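Local coordinates for protein Nrps/pks (Streptomyces albus, PDB 4OPE) that probably catalyses a decarboxylative Claisen-type condensation as a ketosynthase domain of the AT-less polyketide synthase that makes oxazolomycin, at residues F330-G343 and L388-A400. Numbering follows the deposited sequence.
Sequences FQGHDLTGVRIPIG and LDATPFRLQRDLA
The carbonyl oxygen of Ile340 receives two donors from the neighbouring strand: Arg394 N at 3.0 Å and the weaker CA-H of Phe393. This is the logic of a parallel ladder, in which one residue bonds to both neighbours of its partner. Arg394, set opposite Pro341, also gives its carbonyl oxygen to Ile342 N at 2.9 Å. Further bonds run from Ile340 N to Pro392 O and from Gln396 N to Ile342 O. Pro341 fits because none of these bonds needs its nitrogen.

On one face Ile340, Ile342, Phe393 and Leu395 form an apolar surface. Ile340 CB lies beside the Phe393 ring, 4.1 Å from CD1. Phe330 and Phe393 approach from opposite directions and meet obliquely, their ring planes 35° apart.

Across the sheet, the bend of Arg394 at chi2 (-67°) folds its guanidinium back over its own chain, where NH1 donates to Thr391 O at 2.6 Å and to Phe393 O at 2.8 Å. Its CB and CG carry the Arg339 guanidinium, CB lying 3.7 Å from NH2 over one face. Were this arginine an alanine, both carbonyls would probably lose this donor, and the Arg339 guanidinium, left with CB alone beneath it, is likely to turn more easily.

Strand 393-395 forms an edge of the mixed ketosynthase sheet within the chain; strand 340-343 joins it to strand 308-309 through backbone bonds to Leu308, and helix 318-329 covers Phe393 with Leu326.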
loop_
_atom_site.group_PDB
_atom_site.type_symbol
_atom_site.label_atom_id
_atom_site.label_comp_id
_atom_site.label_asym_id
_atom_site.label_seq_id
_atom_site.Cartn_x
_atom_site.Cartn_y
_atom_site.Cartn_z
ATOM N N PHE A 330 22.020 -19.588 -1.402
ATOM C CA PHE A 330 22.360 -21.028 -1.436
ATOM C C PHE A 330 23.678 -21.429 -0.759
ATOM O O PHE A 330 24.056 -22.608 -0.755
ATOM C CB PHE A 330 22.433 -21.450 -2.882
ATOM C CG PHE A 330 21.126 -21.439 -3.571
ATOM C CD1 PHE A 330 19.989 -20.927 -2.956
ATOM C CD2 PHE A 330 21.030 -21.935 -4.855
ATOM C CE1 PHE A 330 18.794 -20.935 -3.609
ATOM C CE2 PHE A 330 19.823 -21.952 -5.510
ATOM C CZ PHE A 330 18.704 -21.442 -4.893
ATOM N N GLN A 331 24.382 -20.438 -0.228
ATOM C CA GLN A 331 25.581 -20.664 0.564
ATOM C C GLN A 331 25.123 -21.338 1.875
ATOM O O GLN A 331 24.120 -20.926 2.485
ATOM C CB GLN A 331 26.252 -19.312 0.844
ATOM C CG GLN A 331 27.759 -19.279 0.949
ATOM C CD GLN A 331 28.227 -17.962 1.582
ATOM O OE1 GLN A 331 27.537 -16.923 1.476
ATOM N NE2 GLN A 331 29.393 -17.997 2.264
ATOM N N GLY A 332 25.842 -22.365 2.312
ATOM C CA GLY A 332 25.420 -23.109 3.493
ATOM C C GLY A 332 24.427 -24.211 3.169
ATOM O O GLY A 332 23.688 -24.646 4.029
ATOM N N HIS A 333 24.418 -24.648 1.914
ATOM C CA HIS A 333 23.571 -25.723 1.447
ATOM C C HIS A 333 24.472 -26.517 0.547
ATOM O O HIS A 333 25.296 -25.944 -0.144
ATOM C CB HIS A 333 22.373 -25.227 0.625
ATOM C CG HIS A 333 21.337 -24.514 1.425
ATOM N ND1 HIS A 333 20.212 -25.139 1.910
ATOM C CD2 HIS A 333 21.248 -23.225 1.820
ATOM C CE1 HIS A 333 19.468 -24.264 2.564
ATOM N NE2 HIS A 333 20.084 -23.097 2.541
ATOM N N ASP A 334 24.320 -27.837 0.579
ATOM C CA ASP A 334 25.050 -28.743 -0.307
ATOM C C ASP A 334 24.334 -28.817 -1.650
ATOM O O ASP A 334 23.191 -29.253 -1.729
ATOM C CB ASP A 334 25.125 -30.131 0.329
ATOM C CG ASP A 334 25.686 -31.176 -0.608
ATOM O OD1 ASP A 334 26.406 -30.819 -1.571
ATOM O OD2 ASP A 334 25.402 -32.367 -0.370
ATOM N N LEU A 335 25.016 -28.401 -2.706
ATOM C CA LEU A 335 24.350 -28.166 -3.976
ATOM C C LEU A 335 24.862 -29.096 -5.011
ATOM O O LEU A 335 24.972 -28.713 -6.167
ATOM C CB LEU A 335 24.640 -26.743 -4.447
ATOM C CG LEU A 335 24.243 -25.651 -3.455
ATOM C CD1 LEU A 335 25.078 -24.384 -3.687
ATOM C CD2 LEU A 335 22.734 -25.417 -3.548
ATOM N N THR A 336 25.195 -30.319 -4.612
ATOM C CA THR A 336 25.899 -31.219 -5.523
ATOM C C THR A 336 24.903 -31.931 -6.433
ATOM O O THR A 336 23.923 -32.516 -5.972
ATOM C CB THR A 336 26.806 -32.219 -4.766
ATOM O OG1 THR A 336 27.491 -31.549 -3.692
ATOM C CG2 THR A 336 27.838 -32.820 -5.717
ATOM N N GLY A 337 25.135 -31.839 -7.739
ATOM C CA GLY A 337 24.229 -32.439 -8.720
ATOM C C GLY A 337 22.890 -31.725 -8.829
ATOM O O GLY A 337 21.928 -32.268 -9.383
ATOM N N VAL A 338 22.822 -30.502 -8.311
ATOM C CA VAL A 338 21.605 -29.726 -8.377
ATOM C C VAL A 338 21.619 -28.883 -9.630
ATOM O O VAL A 338 22.617 -28.272 -9.976
ATOM C CB VAL A 338 21.432 -28.838 -7.145
ATOM C CG1 VAL A 338 20.228 -27.927 -7.322
ATOM C CG2 VAL A 338 21.287 -29.705 -5.889
ATOM N N ARG A 339 20.496 -28.863 -10.316
ATOM C CA ARG A 339 20.394 -28.150 -11.561
ATOM C C ARG A 339 18.999 -27.559 -11.682
ATOM O O ARG A 339 18.020 -28.283 -11.724
ATOM C CB ARG A 339 20.708 -29.092 -12.685
ATOM C CG ARG A 339 20.808 -28.408 -14.020
ATOM C CD ARG A 339 19.716 -28.947 -14.928
ATOM N NE ARG A 339 19.935 -28.552 -16.322
ATOM C CZ ARG A 339 19.048 -27.910 -17.086
ATOM N NH1 ARG A 339 17.837 -27.589 -16.617
ATOM N NH2 ARG A 339 19.376 -27.590 -18.339
ATOM N N ILE A 340 18.923 -26.232 -11.689
ATOM C CA ILE A 340 17.672 -25.520 -11.550
ATOM C C ILE A 340 17.449 -24.627 -12.743
ATOM O O ILE A 340 18.265 -23.751 -13.017
ATOM C CB ILE A 340 17.685 -24.615 -10.344
ATOM C CG1 ILE A 340 17.868 -25.447 -9.089
ATOM C CG2 ILE A 340 16.383 -23.840 -10.294
ATOM C CD1 ILE A 340 18.217 -24.613 -7.881
ATOM N N PRO A 341 16.349 -24.849 -13.471
ATOM C CA PRO A 341 16.082 -23.973 -14.599
ATOM C C PRO A 341 15.567 -22.626 -14.160
ATOM O O PRO A 341 14.827 -22.537 -13.182
ATOM C CB PRO A 341 15.042 -24.725 -15.428
ATOM C CG PRO A 341 14.558 -25.803 -14.545
ATOM C CD PRO A 341 15.672 -26.133 -13.616
ATOM N N ILE A 342 16.003 -21.597 -14.882
ATOM C CA ILE A 342 15.737 -20.199 -14.537
ATOM C C ILE A 342 15.284 -19.487 -15.819
ATOM O O ILE A 342 15.691 -19.874 -16.918
ATOM C CB ILE A 342 16.998 -19.538 -14.027
ATOM C CG1 ILE A 342 16.706 -18.171 -13.457
ATOM C CG2 ILE A 342 17.990 -19.327 -15.161
ATOM C CD1 ILE A 342 17.851 -17.611 -12.651
ATOM N N GLY A 343 14.413 -18.486 -15.669
ATOM C CA GLY A 343 13.838 -17.744 -16.790
ATOM C C GLY A 343 13.090 -16.538 -16.283
ATOM O O GLY A 343 12.961 -16.339 -15.080
ATOM N N LEU A 388 27.113 -18.284 -14.875
ATOM C CA LEU A 388 26.065 -19.237 -14.486
ATOM C C LEU A 388 26.524 -20.660 -14.243
ATOM O O LEU A 388 25.965 -21.371 -13.405
ATOM C CB LEU A 388 25.017 -19.315 -15.573
ATOM C CG LEU A 388 23.867 -18.328 -15.458
ATOM C CD1 LEU A 388 22.859 -18.674 -16.535
ATOM C CD2 LEU A 388 23.227 -18.357 -14.083
ATOM N N ASP A 389 27.552 -21.056 -14.980
ATOM C CA ASP A 389 27.953 -22.448 -15.097
ATOM C C ASP A 389 28.577 -22.911 -13.800
ATOM O O ASP A 389 28.533 -24.099 -13.461
ATOM C CB ASP A 389 28.917 -22.590 -16.280
ATOM C CG ASP A 389 28.556 -21.637 -17.452
ATOM O OD1 ASP A 389 28.745 -20.398 -17.297
ATOM O OD2 ASP A 389 28.058 -22.118 -18.498
ATOM N N ALA A 390 29.109 -21.945 -13.053
ATOM C CA ALA A 390 29.533 -22.155 -11.660
ATOM C C ALA A 390 28.356 -22.313 -10.673
ATOM O O ALA A 390 28.543 -22.614 -9.482
ATOM C CB ALA A 390 30.402 -20.985 -11.232
ATOM N N THR A 391 27.149 -22.086 -11.187
ATOM C CA THR A 391 25.934 -22.126 -10.395
ATOM C C THR A 391 25.048 -23.259 -10.896
ATOM O O THR A 391 25.291 -23.842 -11.972
ATOM C CB THR A 391 25.140 -20.786 -10.450
ATOM O OG1 THR A 391 24.337 -20.721 -11.636
ATOM C CG2 THR A 391 26.090 -19.612 -10.436
ATOM N N PRO A 392 24.013 -23.551 -10.113
ATOM C CA PRO A 392 23.030 -24.526 -10.474
ATOM C C PRO A 392 22.120 -24.112 -11.635
ATOM O O PRO A 392 21.472 -24.974 -12.223
ATOM C CB PRO A 392 22.204 -24.656 -9.196
ATOM C CG PRO A 392 23.130 -24.259 -8.119
ATOM C CD PRO A 392 23.891 -23.142 -8.711
ATOM N N PHE A 393 22.078 -22.831 -11.966
ATOM C CA PHE A 393 21.022 -22.302 -12.815
ATOM C C PHE A 393 21.320 -22.483 -14.271
ATOM O O PHE A 393 22.406 -22.288 -14.682
ATOM C CB PHE A 393 20.772 -20.808 -12.504
ATOM C CG PHE A 393 20.573 -20.555 -11.040
ATOM C CD1 PHE A 393 19.397 -20.931 -10.418
ATOM C CD2 PHE A 393 21.583 -20.030 -10.276
ATOM C CE1 PHE A 393 19.218 -20.756 -9.063
ATOM C CE2 PHE A 393 21.421 -19.871 -8.915
ATOM C CZ PHE A 393 20.233 -20.233 -8.304
ATOM N N ARG A 394 20.328 -22.848 -15.048
ATOM C CA ARG A 394 20.456 -22.880 -16.493
ATOM C C ARG A 394 19.259 -22.169 -17.107
ATOM O O ARG A 394 18.115 -22.401 -16.742
ATOM C CB ARG A 394 20.540 -24.326 -17.023
ATOM C CG ARG A 394 21.731 -25.120 -16.495
ATOM C CD ARG A 394 23.126 -24.636 -16.960
ATOM N NE ARG A 394 24.186 -25.449 -16.326
ATOM C CZ ARG A 394 24.840 -25.162 -15.191
ATOM N NH1 ARG A 394 24.649 -24.028 -14.512
ATOM N NH2 ARG A 394 25.726 -26.033 -14.737
ATOM N N LEU A 395 19.555 -21.280 -18.026
ATOM C CA LEU A 395 18.550 -20.510 -18.641
ATOM C C LEU A 395 17.708 -21.479 -19.435
ATOM O O LEU A 395 18.195 -22.310 -20.118
ATOM C CB LEU A 395 19.170 -19.409 -19.494
ATOM C CG LEU A 395 18.494 -18.048 -19.636
ATOM C CD1 LEU A 395 17.812 -17.982 -20.975
ATOM C CD2 LEU A 395 17.500 -17.689 -18.537
ATOM N N GLN A 396 16.409 -21.375 -19.283
ATOM C CA GLN A 396 15.497 -22.226 -19.969
ATOM C C GLN A 396 15.121 -21.560 -21.261
ATOM O O GLN A 396 14.250 -20.711 -21.283
ATOM C CB GLN A 396 14.269 -22.411 -19.100
ATOM C CG GLN A 396 13.265 -23.361 -19.697
ATOM C CD GLN A 396 13.786 -24.757 -19.765
ATOM O OE1 GLN A 396 14.307 -25.289 -18.798
ATOM N NE2 GLN A 396 13.661 -25.345 -20.903
ATOM N N ARG A 397 15.766 -21.967 -22.341
ATOM C CA ARG A 397 15.591 -21.327 -23.619
ATOM C C ARG A 397 14.671 -22.072 -24.520
ATOM O O ARG A 397 14.314 -21.559 -25.564
ATOM C CB ARG A 397 16.929 -21.233 -24.327
ATOM C CG ARG A 397 17.988 -20.446 -23.568
ATOM C CD ARG A 397 19.166 -20.155 -24.495
ATOM N NE ARG A 397 20.292 -20.987 -24.137
ATOM C CZ ARG A 397 21.486 -20.555 -23.816
ATOM N NH1 ARG A 397 21.767 -19.261 -23.835
ATOM N NH2 ARG A 397 22.408 -21.436 -23.483
ATOM N N ASP A 398 14.294 -23.287 -24.156
ATOM C CA ASP A 398 13.441 -24.090 -25.023
ATOM C C ASP A 398 12.203 -24.597 -24.307
ATOM O O ASP A 398 12.245 -24.873 -23.110
ATOM C CB ASP A 398 14.237 -25.277 -25.565
ATOM C CG ASP A 398 15.236 -24.865 -26.631
ATOM O OD1 ASP A 398 14.830 -24.104 -27.549
ATOM O OD2 ASP A 398 16.418 -25.308 -26.557
ATOM N N LEU A 399 11.095 -24.712 -25.042
ATOM C CA LEU A 399 9.937 -25.407 -24.529
ATOM C C LEU A 399 10.349 -26.829 -24.138
ATOM O O LEU A 399 11.072 -27.516 -24.881
ATOM C CB LEU A 399 8.853 -25.456 -25.590
ATOM C CG LEU A 399 7.598 -26.197 -25.119
ATOM C CD1 LEU A 399 6.971 -25.415 -23.962
ATOM C CD2 LEU A 399 6.600 -26.420 -26.249
ATOM N N ALA A 400 9.923 -27.285 -22.978
ATOM C CA ALA A 400 10.321 -28.610 -22.562
ATOM C C ALA A 400 9.454 -29.108 -21.428
ATOM O O ALA A 400 8.864 -28.323 -20.685
ATOM C CB ALA A 400 11.803 -28.652 -22.195
#